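Local coordinates for large adhesion protein (Lap) involved in biofilm formation (Marinobacter hydrocarbonoclasticus, PDB 6XI3) that probably extends the bacterial adhesin away from the cell during biofilm formation, as tandem Ig-like beta-sandwich domains joined through calcium sites, at residues S241-L255 against A267-L279. Sequence-based numbering, arbitrary orientation.
Sequences SGTTTDVALNSQVDL and ATTTVGADGSYSL. With CA (calcium ion), chain D.
Tyr277 lies between Gly242 and Val253 in the interior of an Ig-like beta-sandwich, where both sheets are paired antiparallel: strand 241-245 with 277-279 in one, 252-255 with 267-270 in the other. The backbone of Gly242 lies flat on one ring face, its N 3.6 Å above the ring plane and over the centre; a side chain here would run into the phenol, so glycine suits the place. From the opposite face Val253 CG1 comes within 4.1 Å of the ring centroid, while Thr244 CG2 stands at the edge. With CG set between the backbone N and the carbonyl carbon (chi1 69°), the ring reaches across to the backbone of Gly242 on the paired strand, and Tyr277 OH finds its acceptor in Thr225 O of strand 223-232.

Apolar packing continues through the branched Val271, whose CG2 meets Val253 CG2 at 3.6 Å and also Val247 CG1, the side chains crossing at about right angles. Leu255 CB packs on Ala267 CB at the far end.

Among the backbone bonds, Gly242 and Tyr277 exchange a reciprocal pair, as do Val253 and Thr269; Val253 N to Thr269 O is almost straight, 179° at the hydrogen. Beyond the strand end, Asn250 N and Ser251 O hold Val271 O and N, fastening the type II turn 248-251.

At the calcium end, Asp246 OD2 binds the ion at 2.3 Å together with Asp192, Asp218, Thr220 and Asn302, while its OD1 forms a salt bridge with Arg301. Toward the end of strand 241-245, Thr244 OG1 donates to the O of Gly275, a turn residue with positive phi, 2.6 Å away, in the carbonyl plane and on a lone pair.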
loop_
_atom_site.group_PDB
_atom_site.type_symbol
_atom_site.label_atom_id
_atom_site.label_comp_id
_atom_site.label_asym_id
_atom_site.label_seq_id
_atom_site.Cartn_x
_atom_site.Cartn_y
_atom_site.Cartn_z
ATOM N N SER A 241 -18.060 -12.056 2.175
ATOM C CA SER A 241 -17.097 -11.725 1.096
ATOM C C SER A 241 -17.048 -10.213 0.946
ATOM O O SER A 241 -17.870 -9.512 1.553
ATOM C CB SER A 241 -17.476 -12.380 -0.225
ATOM O OG SER A 241 -18.784 -12.005 -0.634
ATOM N N GLY A 242 -16.176 -9.758 0.060
ATOM C CA GLY A 242 -16.200 -8.360 -0.343
ATOM C C GLY A 242 -15.100 -8.069 -1.328
ATOM O O GLY A 242 -14.445 -9.031 -1.833
ATOM N N THR A 243 -14.948 -6.781 -1.563
ATOM C CA THR A 243 -14.040 -6.190 -2.570
ATOM C C THR A 243 -13.207 -5.143 -1.851
ATOM O O THR A 243 -13.634 -4.650 -0.784
ATOM C CB THR A 243 -14.796 -5.542 -3.746
ATOM O OG1 THR A 243 -15.488 -4.399 -3.235
ATOM C CG2 THR A 243 -15.786 -6.465 -4.414
ATOM N N THR A 244 -12.068 -4.792 -2.436
ATOM C CA THR A 244 -11.260 -3.668 -1.956
ATOM C C THR A 244 -10.711 -2.907 -3.156
ATOM O O THR A 244 -10.568 -3.501 -4.212
ATOM C CB THR A 244 -10.136 -4.133 -1.018
ATOM O OG1 THR A 244 -9.247 -4.996 -1.729
ATOM C CG2 THR A 244 -10.674 -4.801 0.225
ATOM N N THR A 245 -10.375 -1.651 -2.935
ATOM C CA THR A 245 -9.546 -0.833 -3.855
ATOM C C THR A 245 -8.335 -0.322 -3.074
ATOM O O THR A 245 -8.485 0.138 -1.898
ATOM C CB THR A 245 -10.420 0.274 -4.477
ATOM O OG1 THR A 245 -11.636 -0.335 -4.915
ATOM C CG2 THR A 245 -9.769 0.973 -5.653
ATOM N N ASP A 246 -7.166 -0.357 -3.703
ATOM C CA ASP A 246 -5.902 0.154 -3.126
ATOM C C ASP A 246 -5.549 -0.607 -1.840
ATOM O O ASP A 246 -4.889 -0.017 -0.950
ATOM C CB ASP A 246 -5.927 1.664 -2.866
ATOM C CG ASP A 246 -4.505 2.214 -2.817
ATOM O OD1 ASP A 246 -3.643 1.603 -3.478
ATOM O OD2 ASP A 246 -4.246 3.175 -2.044
ATOM N N VAL A 247 -5.931 -1.882 -1.743
ATOM C CA VAL A 247 -5.477 -2.737 -0.615
ATOM C C VAL A 247 -4.533 -3.806 -1.165
ATOM O O VAL A 247 -4.935 -4.553 -2.104
ATOM C CB VAL A 247 -6.672 -3.321 0.150
ATOM C CG1 VAL A 247 -6.250 -4.328 1.201
ATOM C CG2 VAL A 247 -7.478 -2.202 0.782
ATOM N N ALA A 248 -3.329 -3.859 -0.589
ATOM C CA ALA A 248 -2.216 -4.705 -1.077
ATOM C C ALA A 248 -2.590 -6.179 -0.930
ATOM O O ALA A 248 -3.324 -6.532 0.016
ATOM C CB ALA A 248 -0.918 -4.387 -0.367
ATOM N N LEU A 249 -2.043 -6.988 -1.840
ATOM C CA LEU A 249 -2.126 -8.463 -1.868
ATOM C C LEU A 249 -1.768 -8.981 -0.479
ATOM O O LEU A 249 -0.791 -8.466 0.082
ATOM C CB LEU A 249 -1.137 -8.959 -2.926
ATOM C CG LEU A 249 -0.995 -10.467 -3.053
ATOM C CD1 LEU A 249 -2.291 -11.047 -3.564
ATOM C CD2 LEU A 249 0.171 -10.824 -3.977
ATOM N N ASN A 250 -2.561 -9.923 0.050
ATOM C CA ASN A 250 -2.330 -10.616 1.345
ATOM C C ASN A 250 -2.588 -9.714 2.544
ATOM O O ASN A 250 -2.374 -10.194 3.671
ATOM C CB ASN A 250 -0.907 -11.182 1.438
ATOM C CG ASN A 250 -0.690 -12.243 0.385
ATOM O OD1 ASN A 250 -1.652 -12.822 -0.117
ATOM N ND2 ASN A 250 0.557 -12.497 0.032
ATOM N N SER A 251 -3.069 -8.486 2.355
ATOM C CA SER A 251 -3.485 -7.639 3.505
ATOM C C SER A 251 -4.576 -8.377 4.292
ATOM O O SER A 251 -5.409 -9.066 3.696
ATOM C CB SER A 251 -3.971 -6.275 3.100
ATOM O OG SER A 251 -2.990 -5.636 2.339
ATOM N N GLN A 252 -4.567 -8.189 5.599
ATOM C CA GLN A 252 -5.542 -8.808 6.517
ATOM C C GLN A 252 -6.809 -7.957 6.538
ATOM O O GLN A 252 -6.704 -6.710 6.624
ATOM C CB GLN A 252 -4.936 -8.876 7.920
ATOM C CG GLN A 252 -5.872 -9.495 8.949
ATOM C CD GLN A 252 -5.163 -9.770 10.256
ATOM O OE1 GLN A 252 -4.023 -10.208 10.283
ATOM N NE2 GLN A 252 -5.858 -9.576 11.357
ATOM N N VAL A 253 -7.950 -8.622 6.507
ATOM C CA VAL A 253 -9.291 -8.042 6.730
ATOM C C VAL A 253 -9.732 -8.564 8.090
ATOM O O VAL A 253 -9.777 -9.790 8.260
ATOM C CB VAL A 253 -10.261 -8.458 5.619
ATOM C CG1 VAL A 253 -11.639 -7.828 5.795
ATOM C CG2 VAL A 253 -9.674 -8.118 4.257
ATOM N N ASP A 254 -10.084 -7.667 8.994
ATOM C CA ASP A 254 -10.636 -8.000 10.322
ATOM C C ASP A 254 -12.133 -7.791 10.236
ATOM O O ASP A 254 -12.540 -6.705 9.753
ATOM C CB ASP A 254 -10.036 -7.120 11.405
ATOM C CG ASP A 254 -8.550 -7.379 11.568
ATOM O OD1 ASP A 254 -8.111 -8.556 11.362
ATOM O OD2 ASP A 254 -7.859 -6.407 11.893
ATOM N N LEU A 255 -12.894 -8.806 10.640
ATOM C CA LEU A 255 -14.357 -8.772 10.555
ATOM C C LEU A 255 -14.909 -8.928 11.957
ATOM O O LEU A 255 -14.251 -9.565 12.787
ATOM C CB LEU A 255 -14.875 -9.870 9.632
ATOM C CG LEU A 255 -14.425 -9.749 8.178
ATOM C CD1 LEU A 255 -13.365 -10.771 7.876
ATOM C CD2 LEU A 255 -15.587 -9.917 7.239
ATOM N N ALA A 267 -13.609 -12.612 13.063
ATOM C CA ALA A 267 -13.105 -13.420 11.942
ATOM C C ALA A 267 -12.034 -12.619 11.220
ATOM O O ALA A 267 -11.975 -11.382 11.352
ATOM C CB ALA A 267 -14.221 -13.791 11.021
ATOM N N THR A 268 -11.191 -13.308 10.475
ATOM C CA THR A 268 -10.154 -12.622 9.684
ATOM C C THR A 268 -9.917 -13.423 8.393
ATOM O O THR A 268 -10.186 -14.625 8.377
ATOM C CB THR A 268 -8.931 -12.369 10.576
ATOM O OG1 THR A 268 -7.963 -11.680 9.788
ATOM C CG2 THR A 268 -8.296 -13.641 11.080
ATOM N N THR A 269 -9.512 -12.752 7.318
ATOM C CA THR A 269 -9.072 -13.402 6.064
ATOM C C THR A 269 -8.137 -12.412 5.377
ATOM O O THR A 269 -7.794 -11.420 5.999
ATOM C CB THR A 269 -10.247 -13.897 5.208
ATOM O OG1 THR A 269 -9.663 -14.746 4.233
ATOM C CG2 THR A 269 -11.072 -12.823 4.532
ATOM N N THR A 270 -7.691 -12.729 4.176
ATOM C CA THR A 270 -6.690 -11.919 3.457
ATOM C C THR A 270 -7.219 -11.555 2.076
ATOM O O THR A 270 -8.051 -12.272 1.538
ATOM C CB THR A 270 -5.346 -12.648 3.375
ATOM O OG1 THR A 270 -5.581 -13.854 2.680
ATOM C CG2 THR A 270 -4.747 -12.947 4.727
ATOM N N VAL A 271 -6.714 -10.448 1.529
ATOM C CA VAL A 271 -7.151 -9.943 0.213
ATOM C C VAL A 271 -6.361 -10.692 -0.877
ATOM O O VAL A 271 -5.152 -10.884 -0.695
ATOM C CB VAL A 271 -6.954 -8.412 0.168
ATOM C CG1 VAL A 271 -7.276 -7.827 -1.186
ATOM C CG2 VAL A 271 -7.766 -7.700 1.235
ATOM N N GLY A 272 -7.001 -10.992 -2.004
ATOM C CA GLY A 272 -6.361 -11.607 -3.180
ATOM C C GLY A 272 -5.835 -10.556 -4.145
ATOM O O GLY A 272 -5.972 -9.339 -3.861
ATOM N N ALA A 273 -5.298 -11.001 -5.271
ATOM C CA ALA A 273 -4.662 -10.150 -6.302
ATOM C C ALA A 273 -5.706 -9.215 -6.904
ATOM O O ALA A 273 -5.359 -8.054 -7.130
ATOM C CB ALA A 273 -3.973 -10.996 -7.359
ATOM N N ASP A 274 -6.955 -9.666 -7.059
ATOM C CA ASP A 274 -8.055 -8.852 -7.644
ATOM C C ASP A 274 -8.727 -7.975 -6.572
ATOM O O ASP A 274 -9.747 -7.331 -6.892
ATOM C CB ASP A 274 -9.066 -9.758 -8.347
ATOM C CG ASP A 274 -9.888 -10.684 -7.448
ATOM O OD1 ASP A 274 -9.645 -10.748 -6.214
ATOM O OD2 ASP A 274 -10.754 -11.363 -8.000
ATOM N N GLY A 275 -8.217 -7.986 -5.337
ATOM C CA GLY A 275 -8.745 -7.181 -4.215
ATOM C C GLY A 275 -9.914 -7.830 -3.478
ATOM O O GLY A 275 -10.391 -7.257 -2.468
ATOM N N SER A 276 -10.365 -8.992 -3.934
ATOM C CA SER A 276 -11.517 -9.710 -3.329
ATOM C C SER A 276 -11.047 -10.438 -2.079
ATOM O O SER A 276 -9.838 -10.734 -1.958
ATOM C CB SER A 276 -12.195 -10.657 -4.304
ATOM O OG SER A 276 -11.341 -11.740 -4.644
ATOM N N TYR A 277 -11.986 -10.699 -1.177
ATOM C CA TYR A 277 -11.793 -11.573 -0.002
ATOM C C TYR A 277 -13.099 -12.348 0.234
ATOM O O TYR A 277 -14.183 -11.918 -0.178
ATOM C CB TYR A 277 -11.276 -10.754 1.190
ATOM C CG TYR A 277 -12.287 -9.795 1.768
ATOM C CD1 TYR A 277 -13.201 -10.237 2.698
ATOM C CD2 TYR A 277 -12.395 -8.495 1.309
ATOM C CE1 TYR A 277 -14.192 -9.404 3.180
ATOM C CE2 TYR A 277 -13.350 -7.628 1.808
ATOM C CZ TYR A 277 -14.246 -8.091 2.761
ATOM O OH TYR A 277 -15.219 -7.291 3.261
ATOM N N SER A 278 -12.966 -13.503 0.883
ATOM C CA SER A 278 -14.052 -14.483 1.120
ATOM C C SER A 278 -13.744 -15.240 2.407
ATOM O O SER A 278 -12.583 -15.671 2.590
ATOM C CB SER A 278 -14.143 -15.467 -0.035
ATOM O OG SER A 278 -15.266 -16.300 0.153
ATOM N N LEU A 279 -14.747 -15.477 3.238
ATOM C CA LEU A 279 -14.588 -16.438 4.352
ATOM C C LEU A 279 -15.887 -17.228 4.482
ATOM O O LEU A 279 -16.945 -16.577 4.642
ATOM C CB LEU A 279 -14.231 -15.649 5.614
ATOM C CG LEU A 279 -13.854 -16.483 6.836
ATOM C CD1 LEU A 279 -12.720 -17.484 6.553
ATOM C CD2 LEU A 279 -13.510 -15.568 8.003
HETATM CA CA CA D . -4.208 5.437 -2.209
HETATM O O HOH W 1 -12.091 -6.376 -5.532
HETATM O O HOH W 2 -4.772 -6.584 -4.026
HETATM O O HOH W 3 -2.814 -14.429 2.318
HETATM O O HOH W 4 -9.765 -10.344 13.722
HETATM O O HOH W 5 -5.694 5.711 -0.384
#